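Local structure of putative uncharacterized protein (3VZH) at residues 7-12 with 123-128; 44-49 with 99-104; 51-56 with 107-112; 89-94 with 141-146; 113-116 with 120-123. The protein is a Cas5d endoribonuclease of a type I-C CRISPR system that probably processes precursor CRISPR RNA for defence against viruses and plasmids. All coordinates share one frame; numbering follows the deposited sequence.

Contact 1 of 5, residues 7-12 with 123-128; sequences RDFYVR and AIMERS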
# COMPACT_ATOMS: atom_id res chain seq x y z
N ARG A 7 2.89 -4.99 -16.08
CA ARG A 7 3.99 -4.14 -15.76
C ARG A 7 3.95 -3.60 -14.31
O ARG A 7 2.87 -3.64 -13.66
CB ARG A 7 4.09 -2.96 -16.74
CG ARG A 7 3.01 -1.93 -16.55
CD ARG A 7 3.37 -0.80 -17.50
NE ARG A 7 2.52 0.36 -17.56
CZ ARG A 7 2.65 1.48 -16.80
NH1 ARG A 7 3.52 1.56 -15.78
NH2 ARG A 7 1.86 2.54 -17.06
N ASP A 8 5.13 -3.11 -13.85
CA ASP A 8 5.13 -2.27 -12.62
C ASP A 8 4.43 -0.96 -12.86
O ASP A 8 4.69 -0.28 -13.90
CB ASP A 8 6.57 -2.03 -12.13
CG ASP A 8 7.23 -3.32 -11.65
OD1 ASP A 8 6.55 -4.12 -10.98
OD2 ASP A 8 8.43 -3.50 -11.98
N PHE A 9 3.61 -0.54 -11.88
CA PHE A 9 3.05 0.80 -11.85
C PHE A 9 3.60 1.47 -10.62
O PHE A 9 3.98 0.80 -9.64
CB PHE A 9 1.49 0.71 -11.67
CG PHE A 9 0.83 0.13 -12.88
CD1 PHE A 9 0.53 0.98 -13.94
CD2 PHE A 9 0.48 -1.24 -12.94
CE1 PHE A 9 -0.07 0.49 -15.08
CE2 PHE A 9 -0.12 -1.75 -14.07
CZ PHE A 9 -0.38 -0.89 -15.14
N TYR A 10 3.65 2.82 -10.71
CA TYR A 10 4.26 3.65 -9.64
C TYR A 10 3.35 4.83 -9.38
O TYR A 10 2.85 5.48 -10.35
CB TYR A 10 5.60 4.21 -10.22
CG TYR A 10 6.56 3.10 -10.64
CD1 TYR A 10 7.46 2.57 -9.69
CD2 TYR A 10 6.55 2.60 -11.90
CE1 TYR A 10 8.32 1.59 -10.04
CE2 TYR A 10 7.45 1.59 -12.26
CZ TYR A 10 8.27 1.09 -11.27
OH TYR A 10 9.22 0.12 -11.53
N VAL A 11 3.13 5.17 -8.10
CA VAL A 11 2.27 6.28 -7.78
C VAL A 11 2.85 7.00 -6.63
O VAL A 11 3.55 6.37 -5.76
CB VAL A 11 0.84 5.89 -7.39
CG1 VAL A 11 0.04 5.48 -8.61
CG2 VAL A 11 0.86 4.79 -6.35
N ARG A 12 2.63 8.30 -6.59
CA ARG A 12 2.99 9.13 -5.42
C ARG A 12 1.70 9.39 -4.64
O ARG A 12 0.72 9.94 -5.21
CB ARG A 12 3.53 10.44 -5.93
CG ARG A 12 3.99 11.42 -4.80
CD ARG A 12 4.68 12.61 -5.47
NE ARG A 12 5.41 13.39 -4.49
CZ ARG A 12 4.87 14.27 -3.66
NH1 ARG A 12 3.54 14.45 -3.64
NH2 ARG A 12 5.65 14.99 -2.83
N ALA A 123 -4.22 -0.31 -19.51
CA ALA A 123 -4.60 1.04 -19.96
C ALA A 123 -5.46 1.80 -18.98
O ALA A 123 -5.22 2.98 -18.67
CB ALA A 123 -5.25 1.01 -21.38
N ILE A 124 -6.45 1.08 -18.45
CA ILE A 124 -7.30 1.65 -17.44
C ILE A 124 -6.56 1.99 -16.18
O ILE A 124 -6.81 3.05 -15.56
CB ILE A 124 -8.48 0.71 -17.18
CG1 ILE A 124 -9.26 0.59 -18.50
CG2 ILE A 124 -9.43 1.29 -16.11
CD1 ILE A 124 -10.51 -0.23 -18.35
N MET A 125 -5.63 1.10 -15.77
CA MET A 125 -4.84 1.38 -14.60
C MET A 125 -4.01 2.68 -14.82
O MET A 125 -4.00 3.54 -13.97
CB MET A 125 -3.92 0.18 -14.29
CG MET A 125 -3.09 0.41 -12.99
SD MET A 125 -4.06 0.56 -11.45
CE MET A 125 -4.56 -1.16 -11.08
N GLU A 126 -3.32 2.79 -15.95
CA GLU A 126 -2.61 4.03 -16.20
C GLU A 126 -3.48 5.30 -16.18
O GLU A 126 -3.09 6.33 -15.56
CB GLU A 126 -1.88 3.98 -17.53
CG GLU A 126 -1.13 2.74 -17.75
CD GLU A 126 -0.51 2.73 -19.16
OE1 GLU A 126 0.58 2.15 -19.29
OE2 GLU A 126 -1.11 3.29 -20.12
N ARG A 127 -4.63 5.28 -16.84
CA ARG A 127 -5.61 6.40 -16.83
C ARG A 127 -6.15 6.69 -15.44
O ARG A 127 -6.26 7.87 -15.08
CB ARG A 127 -6.80 6.12 -17.80
CG ARG A 127 -6.28 6.04 -19.24
CD ARG A 127 -7.38 6.17 -20.28
NE ARG A 127 -7.65 4.89 -20.94
CZ ARG A 127 -8.71 4.11 -20.71
NH1 ARG A 127 -8.86 2.97 -21.39
NH2 ARG A 127 -9.63 4.47 -19.80
N SER A 128 -6.41 5.63 -14.67
CA SER A 128 -6.91 5.79 -13.28
C SER A 128 -5.88 6.46 -12.39
O SER A 128 -6.22 7.40 -11.64
CB SER A 128 -7.33 4.43 -12.73
OG SER A 128 -8.33 3.89 -13.57
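Phe9, on strand 9-12, and Glu126, on helix 123-128, have the closest CA atoms of the two segments, 7.8 Å apart. The Phe9 ring is sandwiched. Met125 CG sits over the centre of one face in a CH-pi contact, 3.5 Å from the Phe9 centroid, while Arg7 CG lies over the opposite face, nearer the rim. Met125 SD stands farther out above the same face as CG, a longer Met-aromatic contact. At the ring edge, Glu126 CG comes to 3.6 Å from Phe9 CE1. The extended Arg7 chain lays its guanidinium over Phe9 CE1 and ends in a salt bridge: Arg7 NH2 reaches Glu126 OE1 at 2.6 Å, 158° at the hydrogen, on the anti side of that oxygen but 32° out of the carboxylate plane. Arg7 NH1 bonds to Asp8 O; these two bonds, with a weak one from NE to OE1, would limit the group's rotation. This is the helix-on-sheet packing of the RRM-like (ferredoxin-like) fold, with helix 118-130 laid against strand 9-15.

Contact 2 of 5, residues 44-49 with 99-104; sequences GIVDAI and IKFHFV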
# COMPACT_ATOMS: atom_id res chain seq x y z
N GLY A 44 -5.32 -1.23 0.15
CA GLY A 44 -6.46 -0.34 0.09
C GLY A 44 -6.36 0.81 -0.85
O GLY A 44 -7.32 1.11 -1.55
N ILE A 45 -5.21 1.51 -0.82
CA ILE A 45 -5.00 2.67 -1.66
C ILE A 45 -4.92 2.29 -3.15
O ILE A 45 -5.63 2.92 -4.00
CB ILE A 45 -3.72 3.35 -1.20
CG1 ILE A 45 -3.99 4.10 0.17
CG2 ILE A 45 -3.25 4.35 -2.23
CD1 ILE A 45 -2.67 4.49 0.90
N VAL A 46 -4.16 1.24 -3.46
CA VAL A 46 -4.11 0.82 -4.87
C VAL A 46 -5.46 0.30 -5.34
O VAL A 46 -5.88 0.59 -6.43
CB VAL A 46 -2.90 -0.13 -5.20
CG1 VAL A 46 -1.60 0.57 -4.79
CG2 VAL A 46 -3.08 -1.53 -4.55
N ASP A 47 -6.19 -0.45 -4.54
CA ASP A 47 -7.50 -0.81 -5.01
C ASP A 47 -8.48 0.36 -5.15
O ASP A 47 -9.46 0.24 -5.91
CB ASP A 47 -8.14 -1.77 -3.97
CG ASP A 47 -7.47 -3.13 -3.89
OD1 ASP A 47 -6.68 -3.50 -4.77
OD2 ASP A 47 -7.87 -3.88 -2.93
N ALA A 48 -8.30 1.45 -4.40
CA ALA A 48 -9.14 2.62 -4.61
C ALA A 48 -8.75 3.28 -5.93
O ALA A 48 -9.57 4.00 -6.53
CB ALA A 48 -8.94 3.63 -3.46
N ILE A 49 -7.52 3.10 -6.36
CA ILE A 49 -7.19 3.66 -7.68
C ILE A 49 -7.95 2.95 -8.82
O ILE A 49 -8.65 3.61 -9.64
CB ILE A 49 -5.69 3.59 -7.90
CG1 ILE A 49 -5.03 4.44 -6.79
CG2 ILE A 49 -5.28 3.99 -9.33
CD1 ILE A 49 -3.51 4.52 -6.95
N ILE A 99 4.56 4.22 -4.18
CA ILE A 99 4.19 2.82 -4.10
C ILE A 99 4.55 2.22 -5.49
O ILE A 99 4.16 2.77 -6.53
CB ILE A 99 2.65 2.67 -3.88
CG1 ILE A 99 2.21 3.49 -2.65
CG2 ILE A 99 2.26 1.20 -3.65
CD1 ILE A 99 0.68 3.49 -2.39
N LYS A 100 5.17 1.06 -5.46
CA LYS A 100 5.41 0.20 -6.65
C LYS A 100 4.48 -1.00 -6.52
O LYS A 100 4.44 -1.64 -5.47
CB LYS A 100 6.87 -0.24 -6.62
CG LYS A 100 7.21 -1.20 -7.76
CD LYS A 100 8.70 -1.64 -7.64
CE LYS A 100 9.05 -2.60 -8.80
NZ LYS A 100 10.44 -3.17 -8.61
N PHE A 101 3.71 -1.29 -7.58
CA PHE A 101 2.77 -2.38 -7.49
C PHE A 101 2.53 -2.96 -8.88
O PHE A 101 2.90 -2.32 -9.88
CB PHE A 101 1.50 -1.96 -6.83
CG PHE A 101 0.64 -1.00 -7.65
CD1 PHE A 101 -0.50 -1.48 -8.35
CD2 PHE A 101 0.91 0.34 -7.63
CE1 PHE A 101 -1.32 -0.55 -9.09
CE2 PHE A 101 0.11 1.25 -8.36
CZ PHE A 101 -1.01 0.80 -9.04
N HIS A 102 1.87 -4.12 -8.95
CA HIS A 102 1.49 -4.69 -10.27
C HIS A 102 0.28 -5.47 -10.02
O HIS A 102 -0.20 -5.47 -8.88
CB HIS A 102 2.65 -5.52 -10.83
CG HIS A 102 2.97 -6.75 -10.01
ND1 HIS A 102 3.91 -6.76 -9.05
CD2 HIS A 102 2.43 -8.08 -10.09
CE1 HIS A 102 3.98 -8.01 -8.49
NE2 HIS A 102 3.07 -8.83 -9.16
N PHE A 103 -0.26 -6.06 -11.06
CA PHE A 103 -1.38 -6.95 -10.79
C PHE A 103 -1.21 -8.30 -11.48
O PHE A 103 -0.45 -8.42 -12.43
CB PHE A 103 -2.73 -6.32 -11.14
CG PHE A 103 -2.91 -5.91 -12.58
CD1 PHE A 103 -2.79 -4.53 -12.92
CD2 PHE A 103 -3.26 -6.83 -13.56
CE1 PHE A 103 -2.97 -4.13 -14.24
CE2 PHE A 103 -3.48 -6.42 -14.87
CZ PHE A 103 -3.32 -5.06 -15.20
N VAL A 104 -1.93 -9.28 -10.97
CA VAL A 104 -1.96 -10.65 -11.53
C VAL A 104 -3.45 -11.09 -11.62
O VAL A 104 -4.31 -10.43 -11.02
CB VAL A 104 -1.21 -11.65 -10.57
CG1 VAL A 104 0.24 -11.22 -10.39
CG2 VAL A 104 -1.96 -11.78 -9.26
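Val46 and Ile45 of helix 44-49 pack on Phe101 and Ile99 of strand 99-104, part of the hydrophobic core of the RRM-like fold, in which two helices cover one face of an antiparallel sheet. The helix and strand segments run 10.5 Å apart at closest approach, with 61° between their directions. The closest CA atoms across the contact are those of Val46 and Phe101, 8.0 Å apart.

One aromatic contact leads. Val46 CG1 rests over a face of the Phe101 ring, 3.9 Å from its centroid and 14° off the normal, displaced toward the CD2 side in a CH-pi arrangement. Phe101 CG stands between its own backbone N and carbonyl carbon (chi1 69°), which carries the ring to the helix side, and its turn about CB-CG presents a face to Val46; the two side chains run past each other in opposite directions.

The remaining contacts are aliphatic. Ile99 offers two branches, of which CG2 meets Val46 CG1 at 4.1 Å. All four residues are buried. Val59 of the adjoining strand 55-64 touches both Val46 and Ile99, and Met125 and Ile129 of helix 118-130 also touch Phe101. Ile99 CD1, at the end of the other branch, lies 4.0 Å from Ile45 CG2.

Contact 3 of 5, residues 51-56 with 107-112; sequences YKPTFT and EDRKDL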
# COMPACT_ATOMS: atom_id res chain seq x y z
N TYR A 51 -9.94 -1.08 -9.19
CA TYR A 51 -10.25 -2.41 -8.63
C TYR A 51 -11.14 -3.15 -9.63
O TYR A 51 -12.13 -2.56 -10.14
CB TYR A 51 -11.03 -2.31 -7.29
CG TYR A 51 -11.36 -3.71 -6.86
CD1 TYR A 51 -10.38 -4.52 -6.28
CD2 TYR A 51 -12.60 -4.27 -7.12
CE1 TYR A 51 -10.66 -5.86 -5.97
CE2 TYR A 51 -12.87 -5.59 -6.83
CZ TYR A 51 -11.89 -6.37 -6.21
OH TYR A 51 -12.07 -7.70 -5.86
N LYS A 52 -10.79 -4.39 -9.95
CA LYS A 52 -11.75 -5.32 -10.62
C LYS A 52 -11.58 -6.67 -9.99
O LYS A 52 -10.46 -7.02 -9.60
CB LYS A 52 -11.46 -5.39 -12.14
CG LYS A 52 -11.81 -4.16 -12.94
CD LYS A 52 -13.26 -3.91 -13.05
CE LYS A 52 -13.81 -4.67 -14.24
NZ LYS A 52 -15.28 -4.60 -14.36
N PRO A 53 -12.66 -7.46 -9.87
CA PRO A 53 -12.53 -8.79 -9.31
C PRO A 53 -11.71 -9.68 -10.27
O PRO A 53 -11.19 -10.73 -9.87
CB PRO A 53 -13.99 -9.27 -9.26
CG PRO A 53 -14.72 -8.43 -10.28
CD PRO A 53 -14.05 -7.10 -10.20
N THR A 54 -11.46 -9.19 -11.47
CA THR A 54 -10.71 -10.00 -12.47
C THR A 54 -9.24 -10.15 -12.09
O THR A 54 -8.62 -11.17 -12.40
CB THR A 54 -10.72 -9.29 -13.84
OG1 THR A 54 -12.10 -9.04 -14.20
CG2 THR A 54 -10.21 -10.23 -14.93
N PHE A 55 -8.69 -9.10 -11.44
CA PHE A 55 -7.30 -9.17 -11.03
C PHE A 55 -7.11 -8.76 -9.55
O PHE A 55 -8.09 -8.31 -8.85
CB PHE A 55 -6.44 -8.28 -11.99
CG PHE A 55 -6.79 -6.77 -11.94
CD1 PHE A 55 -7.69 -6.21 -12.92
CD2 PHE A 55 -6.22 -5.91 -10.97
CE1 PHE A 55 -8.01 -4.84 -12.89
CE2 PHE A 55 -6.55 -4.55 -10.92
CZ PHE A 55 -7.45 -4.02 -11.89
N THR A 56 -5.91 -9.05 -9.07
CA THR A 56 -5.52 -8.74 -7.72
C THR A 56 -4.30 -7.81 -7.79
O THR A 56 -3.23 -8.18 -8.31
CB THR A 56 -5.04 -10.01 -7.02
OG1 THR A 56 -6.14 -10.93 -7.03
CG2 THR A 56 -4.55 -9.67 -5.52
N GLU A 107 -7.13 -15.79 -9.14
CA GLU A 107 -7.46 -17.21 -9.34
C GLU A 107 -8.61 -17.64 -8.45
O GLU A 107 -9.12 -18.80 -8.54
CB GLU A 107 -6.23 -18.15 -9.14
CG GLU A 107 -5.21 -17.99 -10.25
CD GLU A 107 -5.77 -18.27 -11.66
OE1 GLU A 107 -5.07 -17.97 -12.60
OE2 GLU A 107 -6.88 -18.79 -11.88
N ASP A 108 -9.07 -16.73 -7.62
CA ASP A 108 -10.34 -16.98 -6.90
C ASP A 108 -11.54 -16.62 -7.77
O ASP A 108 -12.69 -16.83 -7.36
CB ASP A 108 -10.41 -16.17 -5.62
CG ASP A 108 -9.40 -16.61 -4.60
OD1 ASP A 108 -9.01 -17.78 -4.66
OD2 ASP A 108 -9.00 -15.78 -3.74
N ARG A 109 -11.29 -16.03 -8.94
CA ARG A 109 -12.41 -15.69 -9.86
C ARG A 109 -12.14 -16.17 -11.25
O ARG A 109 -11.95 -15.41 -12.20
CB ARG A 109 -12.67 -14.16 -9.85
CG ARG A 109 -13.14 -13.64 -8.50
CD ARG A 109 -14.56 -14.13 -8.18
NE ARG A 109 -15.56 -13.88 -9.24
CZ ARG A 109 -16.29 -12.77 -9.32
NH1 ARG A 109 -17.16 -12.64 -10.31
NH2 ARG A 109 -16.13 -11.79 -8.39
N LYS A 110 -12.16 -17.49 -11.34
CA LYS A 110 -12.08 -18.26 -12.59
C LYS A 110 -13.22 -17.94 -13.56
O LYS A 110 -13.05 -17.99 -14.78
CB LYS A 110 -12.11 -19.75 -12.24
CG LYS A 110 -11.44 -20.12 -10.90
CD LYS A 110 -10.54 -21.35 -11.07
CE LYS A 110 -9.20 -21.24 -10.31
NZ LYS A 110 -8.06 -21.50 -11.25
N ASP A 111 -14.37 -17.57 -13.03
CA ASP A 111 -15.50 -17.24 -13.89
C ASP A 111 -15.24 -15.99 -14.75
O ASP A 111 -15.99 -15.75 -15.71
CB ASP A 111 -16.73 -17.02 -13.02
CG ASP A 111 -16.51 -15.90 -11.98
OD1 ASP A 111 -17.35 -15.01 -11.91
OD2 ASP A 111 -15.50 -15.90 -11.27
N LEU A 112 -14.22 -15.18 -14.40
CA LEU A 112 -13.94 -13.98 -15.13
C LEU A 112 -12.83 -14.16 -16.13
O LEU A 112 -12.24 -13.22 -16.57
CB LEU A 112 -13.59 -12.83 -14.18
CG LEU A 112 -14.67 -12.45 -13.21
CD1 LEU A 112 -14.13 -11.31 -12.34
CD2 LEU A 112 -15.91 -12.07 -14.02
O HOH W 1 -9.96 -13.60 -13.14
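The Arg109 guanidinium, approached obliquely by Pro53 CB at 3.4 Å from its NH2, has Leu112 CD1 over one face, shifted toward the rim, and the Asp111 carboxylate at its edge. In the RRM-like fold this joins the turn that leads from helix 39-49 into strand 55-64 to the loop between strand 95-105 and helix 118-130.

Asp111 holds the guanidinium side-on: Arg109 NE bonds to Asp111 OD2 and Arg109 NH1 to Asp111 OD1, each at 166° at the hydrogen and each on a syn lone pair. This two-point salt bridge, nearly in the guanidinium plane, steadies the bent Arg109 chain beside the proline.

Pro53 and Thr54 are the central residues of a type I turn from Lys52 to Phe55, and one methyl of Leu112 fits against both. Leu112 CD1 touches Pro53 CG at 3.6 Å, with the side chains crossing at about a right angle, and lies 3.5 Å from Thr54 N. It also abuts Thr54 OG1, whose polar need is met by a hydrogen bond with Asp115. Nearby, Asn106 ND2 bonds to Pro53 O.

A water lies between two backbone carbonyls, within hydrogen-bonding distance of both: its oxygen is 2.9 Å from Thr54 O and 2.8 Å from Arg109 O.

Contact 4 of 5, residues 89-94 with 141-146; sequences VSYLSD and TRECLG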
# COMPACT_ATOMS: atom_id res chain seq x y z
N VAL A 89 -5.63 10.30 19.80
CA VAL A 89 -5.33 9.58 18.61
C VAL A 89 -4.04 10.20 18.16
O VAL A 89 -3.98 11.44 18.15
CB VAL A 89 -6.42 9.78 17.49
CG1 VAL A 89 -6.01 9.03 16.22
CG2 VAL A 89 -7.79 9.29 17.99
N SER A 90 -3.02 9.38 17.84
CA SER A 90 -1.73 9.94 17.35
C SER A 90 -1.59 9.67 15.85
O SER A 90 -1.52 8.49 15.42
CB SER A 90 -0.49 9.36 18.15
OG SER A 90 0.80 9.82 17.55
N TYR A 91 -1.55 10.73 15.06
CA TYR A 91 -1.42 10.63 13.60
C TYR A 91 -0.01 10.86 13.08
O TYR A 91 0.71 11.60 13.66
CB TYR A 91 -2.29 11.75 12.94
CG TYR A 91 -3.75 11.54 13.14
CD1 TYR A 91 -4.49 10.77 12.20
CD2 TYR A 91 -4.44 12.14 14.23
CE1 TYR A 91 -5.87 10.57 12.38
CE2 TYR A 91 -5.83 11.93 14.42
CZ TYR A 91 -6.54 11.16 13.48
OH TYR A 91 -7.90 10.94 13.62
N LEU A 92 0.34 10.26 11.94
CA LEU A 92 1.49 10.79 11.19
C LEU A 92 1.07 12.07 10.56
O LEU A 92 -0.10 12.23 10.13
CB LEU A 92 1.83 9.73 10.11
CG LEU A 92 2.45 8.44 10.68
CD1 LEU A 92 2.45 7.38 9.53
CD2 LEU A 92 3.92 8.82 11.06
N SER A 93 2.05 12.94 10.29
CA SER A 93 1.78 14.20 9.69
C SER A 93 2.63 14.41 8.44
O SER A 93 3.74 13.94 8.39
CB SER A 93 2.19 15.27 10.73
OG SER A 93 1.90 16.50 10.20
N ASP A 94 2.08 15.09 7.43
CA ASP A 94 2.84 15.50 6.22
C ASP A 94 3.64 14.33 5.54
O ASP A 94 4.85 14.27 5.55
CB ASP A 94 3.74 16.69 6.57
CG ASP A 94 4.28 17.36 5.36
OD1 ASP A 94 3.89 16.97 4.26
OD2 ASP A 94 5.19 18.19 5.44
N THR A 141 -7.22 5.62 7.39
CA THR A 141 -8.55 5.88 7.94
C THR A 141 -9.37 6.94 7.19
O THR A 141 -8.78 7.80 6.55
CB THR A 141 -8.39 6.31 9.41
OG1 THR A 141 -9.66 6.27 10.04
CG2 THR A 141 -7.86 7.72 9.46
N ARG A 142 -10.72 6.93 7.30
CA ARG A 142 -11.58 7.83 6.50
C ARG A 142 -11.41 9.34 6.68
O ARG A 142 -11.74 10.11 5.78
CB ARG A 142 -13.08 7.44 6.53
CG ARG A 142 -13.66 6.92 5.20
CD ARG A 142 -14.93 6.08 5.38
NE ARG A 142 -15.87 6.10 4.23
CZ ARG A 142 -15.74 5.38 3.11
NH1 ARG A 142 -14.71 4.56 2.94
NH2 ARG A 142 -16.63 5.46 2.14
N GLU A 143 -10.89 9.78 7.82
CA GLU A 143 -10.74 11.24 7.99
C GLU A 143 -9.44 11.76 7.38
O GLU A 143 -9.18 12.95 7.44
CB GLU A 143 -10.84 11.66 9.47
CG GLU A 143 -9.66 11.29 10.37
CD GLU A 143 -9.76 9.89 10.96
OE1 GLU A 143 -10.56 9.05 10.47
OE2 GLU A 143 -9.01 9.60 11.91
N CYS A 144 -8.67 10.87 6.75
CA CYS A 144 -7.37 11.22 6.31
C CYS A 144 -7.37 11.10 4.81
O CYS A 144 -7.06 10.05 4.28
CB CYS A 144 -6.32 10.24 6.95
SG CYS A 144 -6.15 10.42 8.78
N LEU A 145 -7.69 12.19 4.10
CA LEU A 145 -7.76 12.18 2.64
C LEU A 145 -6.36 12.15 2.08
O LEU A 145 -5.52 12.89 2.56
CB LEU A 145 -8.41 13.47 2.11
CG LEU A 145 -9.90 13.74 2.38
CD1 LEU A 145 -10.69 12.47 2.09
CD2 LEU A 145 -10.18 14.31 3.79
N GLY A 146 -6.13 11.28 1.09
CA GLY A 146 -4.84 11.23 0.39
C GLY A 146 -5.02 11.76 -1.02
O GLY A 146 -6.13 11.85 -1.55
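Tyr91 carries this contact from the side of strand 89-93, meeting Glu143 of the 141-146 loop with its hydroxyl and Cys144 along the CD1-CE1 side of its ring.

Of the polar links, Tyr91 OH donates to Glu143 OE2. The two oxygens are only 2.4 Å apart, so short that the modelled length is doubtful. Glu143 OE2 lies at the edge of the ring and close to its plane, while the carboxylate stands almost upright to the ring, their planes 88° apart. Glu143 CG sits between its own backbone N and carbonyl carbon (chi1 72°), and the chain then bends at the next bond, swinging the carboxylate toward the tyrosine. Its other oxygen is held as well: Thr141 OG1 donates to Glu143 OE1 at 3.0 Å, from above the carboxylate plane. A type I turn from Thr141 to Cys144, with Cys144 N bonded to Thr141 O, shapes the start of the segment.

The second kind of interaction is a sulfur-aromatic one. Cys144 SG lies 3.6 Å from Tyr91 CE1 and 4.7 Å from the ring centroid, approaching obliquely, 67° off the normal.

Strand 88-93 is the middle strand of a small three-stranded sheet between strands 17-18 and 70-74. Arg17 of the former touches both Tyr91 and Cys144, and Gln73 of the latter touches Tyr91; the 141-146 loop leads directly into strand 147-150 of the larger sheet.

Contact 5 of 5, residues 113-116 with 120-123; sequences NSDR and KHEA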
# COMPACT_ATOMS: atom_id res chain seq x y z
N ASN A 113 -12.66 -15.37 -16.60
CA ASN A 113 -11.60 -15.61 -17.56
C ASN A 113 -11.68 -14.74 -18.84
O ASN A 113 -10.65 -14.32 -19.35
CB ASN A 113 -11.54 -17.14 -17.88
CG ASN A 113 -10.25 -17.55 -18.53
OD1 ASN A 113 -10.20 -17.75 -19.74
ND2 ASN A 113 -9.19 -17.60 -17.76
N SER A 114 -12.88 -14.46 -19.34
CA SER A 114 -13.02 -13.67 -20.61
C SER A 114 -12.61 -12.21 -20.49
O SER A 114 -12.29 -11.53 -21.49
CB SER A 114 -14.45 -13.80 -21.19
OG SER A 114 -15.36 -13.12 -20.34
N ASP A 115 -12.52 -11.75 -19.22
CA ASP A 115 -12.10 -10.37 -18.90
C ASP A 115 -10.60 -10.28 -18.62
O ASP A 115 -10.11 -9.19 -18.24
CB ASP A 115 -12.84 -9.83 -17.69
CG ASP A 115 -12.77 -8.29 -17.60
OD1 ASP A 115 -12.91 -7.60 -18.64
OD2 ASP A 115 -12.49 -7.77 -16.49
N ARG A 116 -9.89 -11.42 -18.74
CA ARG A 116 -8.41 -11.38 -18.48
C ARG A 116 -7.67 -10.78 -19.67
O ARG A 116 -6.99 -11.51 -20.45
CB ARG A 116 -7.83 -12.77 -18.11
CG ARG A 116 -8.38 -13.29 -16.81
CD ARG A 116 -7.82 -14.62 -16.40
NE ARG A 116 -8.37 -15.01 -15.11
CZ ARG A 116 -7.92 -16.00 -14.35
NH1 ARG A 116 -6.97 -16.81 -14.83
NH2 ARG A 116 -8.46 -16.23 -13.16
N LYS A 120 -6.28 -4.06 -21.90
CA LYS A 120 -7.43 -3.33 -21.37
C LYS A 120 -7.12 -2.85 -19.93
O LYS A 120 -7.28 -1.68 -19.58
CB LYS A 120 -8.68 -4.21 -21.29
CG LYS A 120 -9.94 -3.50 -20.70
CD LYS A 120 -11.04 -4.54 -20.38
CE LYS A 120 -12.23 -3.99 -19.58
NZ LYS A 120 -13.27 -5.03 -19.42
N HIS A 121 -6.74 -3.79 -19.08
CA HIS A 121 -6.57 -3.43 -17.65
C HIS A 121 -5.36 -2.60 -17.38
O HIS A 121 -5.41 -1.73 -16.47
CB HIS A 121 -6.60 -4.65 -16.77
CG HIS A 121 -7.95 -5.30 -16.74
ND1 HIS A 121 -9.05 -4.66 -16.31
CD2 HIS A 121 -8.37 -6.54 -17.19
CE1 HIS A 121 -10.11 -5.47 -16.32
NE2 HIS A 121 -9.72 -6.63 -16.93
N GLU A 122 -4.28 -2.83 -18.11
CA GLU A 122 -3.11 -1.92 -18.02
C GLU A 122 -3.42 -0.48 -18.45
O GLU A 122 -3.01 0.46 -17.75
CB GLU A 122 -1.87 -2.43 -18.77
CG GLU A 122 -1.20 -3.68 -18.18
CD GLU A 122 0.23 -3.85 -18.70
OE1 GLU A 122 1.00 -4.65 -18.16
OE2 GLU A 122 0.60 -3.17 -19.69
N ALA A 123 -4.22 -0.31 -19.51
CA ALA A 123 -4.60 1.04 -19.96
C ALA A 123 -5.46 1.80 -18.98
O ALA A 123 -5.22 2.98 -18.67
CB ALA A 123 -5.25 1.01 -21.38
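Asp115 is gripped by two neighbouring residues, Lys120 and His121, where the loop after strand 95-105 turns into helix 118-130 of the RRM-like fold. Its side chain and its backbone carbonyl both act as acceptors.

Asp115 OD1 takes a salt bridge from Lys120 NZ at 2.7 Å, on the syn lone pair, the side of the other carboxylate oxygen. The lysine chain is fully extended and crosses the aspartate at about a right angle. Asp115 OD2 has its main partner elsewhere, a hydrogen bond with Thr54 OG1, and receives in addition only a weak bond from His121 NE2 at 3.0 Å. With CG anti to the backbone N (chi1 -162°), the Asp115 carboxylate comes round beside its own carbonyl, so that one imidazole N-H can serve both groups.

His121 is satisfied at both nitrogens: ND1 is hydrogen-bonded with Tyr50 OH, while the NE2 hydrogen is shared between Asp115 O and OD2, with bent bonds to both (135° and a weak 128°). The ring stands nearly perpendicular to the carboxylate, and His121 and Phe55 pair edge-to-face (T-shaped). The stronger of the two NE2 bonds goes to the backbone: His121 NE2 lies 2.9 Å from Asp115 O, in the ring plane and nearly along the C=O axis.

In the fold
Strands 9-15, 55-64, 95-105 and 147-150 with helices 39-49 and 118-130 form the beta-alpha-beta-beta-alpha-beta core of an RRM-like fold, where contacts 1 and 2, centres 8 Å apart, pack the two helices against the sheet. Contact 2 sits, along the chain, inside the loop that contact 1 closes. Contact 3 closes before contact 5 opens, while contacts 2 and 3 alternate along the chain. Contacts 3 and 5, centres 10 Å apart, are tied by Thr54 with Asp115 and by Glu107 with Arg116; contact 5 shares Ala123 and helix 118-130 with contact 1. Contact 4, across the chain's centre from contact 5 (centres about 34 Å apart), joins the small three-stranded sheet to the loop leading into strand 147-150.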